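Local coordinates for protein splicing factor U2AF 35 kDa subunit (Homo sapiens, PDB 1JMT) that pairs with U2AF2 to form the heterodimer that selects 3' splice sites and recruits U2 snRNP to the branch point, at residues N58-L63 with N70-F75. The protein carries 1 engineered substitution. Residues are numbered along the deposited sequence; the frame is centred on the assembly and turned at random.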
loop_
_atom_site.group_PDB
_atom_site.type_symbol
_atom_site.label_atom_id
_atom_site.label_comp_id
_atom_site.label_asym_id
_atom_site.label_seq_id
_atom_site.Cartn_x
_atom_site.Cartn_y
_atom_site.Cartn_z
ATOM N N ASN A 58 3.185 1.415 -9.333
ATOM C CA ASN A 58 4.009 0.223 -9.254
ATOM C C ASN A 58 4.165 -0.254 -7.817
ATOM O O ASN A 58 4.227 0.546 -6.882
ATOM C CB ASN A 58 5.386 0.495 -9.859
ATOM C CG ASN A 58 6.276 -0.736 -9.856
ATOM O OD1 ASN A 58 5.849 -1.829 -10.251
ATOM N ND2 ASN A 58 7.518 -0.568 -9.414
ATOM N N VAL A 59 4.201 -1.570 -7.654
ATOM C CA VAL A 59 4.387 -2.192 -6.353
ATOM C C VAL A 59 5.818 -2.714 -6.412
ATOM O O VAL A 59 6.153 -3.524 -7.274
ATOM C CB VAL A 59 3.409 -3.363 -6.138
ATOM C CG1 VAL A 59 3.721 -4.067 -4.829
ATOM C CG2 VAL A 59 1.978 -2.849 -6.142
ATOM N N CYS A 60 6.662 -2.231 -5.509
ATOM C CA CYS A 60 8.067 -2.616 -5.494
ATOM C C CYS A 60 8.406 -3.786 -4.595
ATOM O O CYS A 60 7.605 -4.230 -3.773
ATOM C CB CYS A 60 8.941 -1.442 -5.051
ATOM S SG CYS A 60 8.768 0.064 -5.993
ATOM N N ASP A 61 9.627 -4.269 -4.780
ATOM C CA ASP A 61 10.204 -5.355 -3.999
ATOM C C ASP A 61 11.495 -4.703 -3.500
ATOM O O ASP A 61 12.514 -4.710 -4.185
ATOM C CB ASP A 61 10.503 -6.556 -4.902
ATOM C CG ASP A 61 11.130 -7.718 -4.151
ATOM O OD1 ASP A 61 11.146 -7.693 -2.898
ATOM O OD2 ASP A 61 11.597 -8.664 -4.821
ATOM N N ASN A 62 11.425 -4.116 -2.310
ATOM C CA ASN A 62 12.549 -3.401 -1.719
ATOM C C ASN A 62 13.903 -4.112 -1.714
ATOM O O ASN A 62 14.824 -3.683 -2.406
ATOM C CB ASN A 62 12.183 -2.955 -0.306
ATOM C CG ASN A 62 11.033 -1.972 -0.300
ATOM O OD1 ASN A 62 10.591 -1.517 -1.357
ATOM N ND2 ASN A 62 10.543 -1.636 0.885
ATOM N N LEU A 63 14.033 -5.189 -0.949
ATOM C CA LEU A 63 15.301 -5.909 -0.891
ATOM C C LEU A 63 15.476 -6.981 -1.956
ATOM O O LEU A 63 16.556 -7.548 -2.089
ATOM C CB LEU A 63 15.493 -6.536 0.489
ATOM C CG LEU A 63 15.932 -5.537 1.555
ATOM C CD1 LEU A 63 15.959 -6.205 2.917
ATOM C CD2 LEU A 63 17.309 -4.994 1.184
ATOM N N ASN A 70 7.351 -1.188 -1.310
ATOM C CA ASN A 70 6.651 0.075 -1.280
ATOM C C ASN A 70 5.738 0.117 -2.487
ATOM O O ASN A 70 5.869 -0.677 -3.430
ATOM C CB ASN A 70 7.606 1.260 -1.403
ATOM C CG ASN A 70 8.533 1.392 -0.229
ATOM O OD1 ASN A 70 8.240 0.923 0.868
ATOM N ND2 ASN A 70 9.656 2.058 -0.449
ATOM N N VAL A 71 4.812 1.059 -2.452
ATOM C CA VAL A 71 3.916 1.269 -3.562
ATOM C C VAL A 71 4.126 2.720 -3.966
ATOM O O VAL A 71 4.234 3.597 -3.107
ATOM C CB VAL A 71 2.443 1.044 -3.162
ATOM C CG1 VAL A 71 1.505 1.642 -4.234
ATOM C CG2 VAL A 71 2.186 -0.445 -3.024
ATOM N N TYR A 72 4.233 2.963 -5.265
ATOM C CA TYR A 72 4.381 4.320 -5.760
ATOM C C TYR A 72 3.227 4.571 -6.696
ATOM O O TYR A 72 2.929 3.746 -7.551
ATOM C CB TYR A 72 5.700 4.510 -6.501
ATOM C CG TYR A 72 6.891 4.467 -5.590
ATOM C CD1 TYR A 72 7.520 3.261 -5.299
ATOM C CD2 TYR A 72 7.366 5.630 -4.979
ATOM C CE1 TYR A 72 8.592 3.208 -4.425
ATOM C CE2 TYR A 72 8.440 5.586 -4.097
ATOM C CZ TYR A 72 9.047 4.371 -3.826
ATOM O OH TYR A 72 10.105 4.308 -2.954
ATOM N N VAL A 73 2.573 5.709 -6.514
ATOM C CA VAL A 73 1.435 6.080 -7.335
ATOM C C VAL A 73 1.658 7.475 -7.896
ATOM O O VAL A 73 1.825 8.430 -7.146
ATOM C CB VAL A 73 0.137 6.088 -6.505
ATOM C CG1 VAL A 73 -1.060 6.402 -7.399
ATOM C CG2 VAL A 73 -0.029 4.757 -5.801
ATOM N N LYS A 74 1.674 7.592 -9.215
ATOM C CA LYS A 74 1.865 8.896 -9.825
ATOM C C LYS A 74 0.499 9.364 -10.297
ATOM O O LYS A 74 -0.079 8.789 -11.223
ATOM C CB LYS A 74 2.838 8.808 -11.009
ATOM C CG LYS A 74 3.194 10.171 -11.615
ATOM C CD LYS A 74 4.118 10.014 -12.810
ATOM C CE LYS A 74 4.633 11.355 -13.299
ATOM N NZ LYS A 74 5.627 11.183 -14.400
ATOM N N PHE A 75 -0.031 10.381 -9.625
ATOM C CA PHE A 75 -1.324 10.928 -9.988
ATOM C C PHE A 75 -1.130 11.931 -11.114
ATOM O O PHE A 75 -0.077 12.567 -11.223
ATOM C CB PHE A 75 -1.982 11.630 -8.795
ATOM C CG PHE A 75 -2.476 10.690 -7.726
ATOM C CD1 PHE A 75 -1.677 10.377 -6.628
ATOM C CD2 PHE A 75 -3.738 10.106 -7.826
ATOM C CE1 PHE A 75 -2.135 9.494 -5.642
ATOM C CE2 PHE A 75 -4.201 9.222 -6.845
ATOM C CZ PHE A 75 -3.394 8.918 -5.753
#
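Antiparallel pairing of strand 54-59 with strand 68-75, at the loop end of the beta hairpin they form, joins Asn58, Val59 and Cys60 to Tyr72, Val71 and Asn70. Asn58 and Tyr72 are a hydrogen-bonded pair, Asn58 N to Tyr72 O and Tyr72 N to Asn58 O both 2.9 Å, and Cys60 N continues the pattern to Asn70 O at 2.7 Å. Between them the non-hydrogen-bonded pair Val59 and Val71 brings CG2 to CG2 at 3.9 Å, on the sheet face covered by helix 22-51 through Phe40 and Phe39. This is the beta2-beta3 hairpin of an RNA recognition motif, with 54-59 an outermost strand. On the face carrying Asn58 and Tyr72, the Tyr72 ring meets at its edge Cys60 SG, turned anti to its carbonyl carbon (chi1 -55°) and 3.5 Å from CD1. Beyond the strand end, Asn62 OD1 accepts Asn70 N at 3.3 Å, the donor tilted 35° from the carbonyl plane. The two side-chain amides, 68° apart, share a weak bond from Asn62 ND2 to Asn70 OD1 (3.4 Å), which also accepts Asn8 N of strand 3-11. With an alanine in place of Asn70, Asn8 N and Asn62 ND2 would probably lose this acceptor.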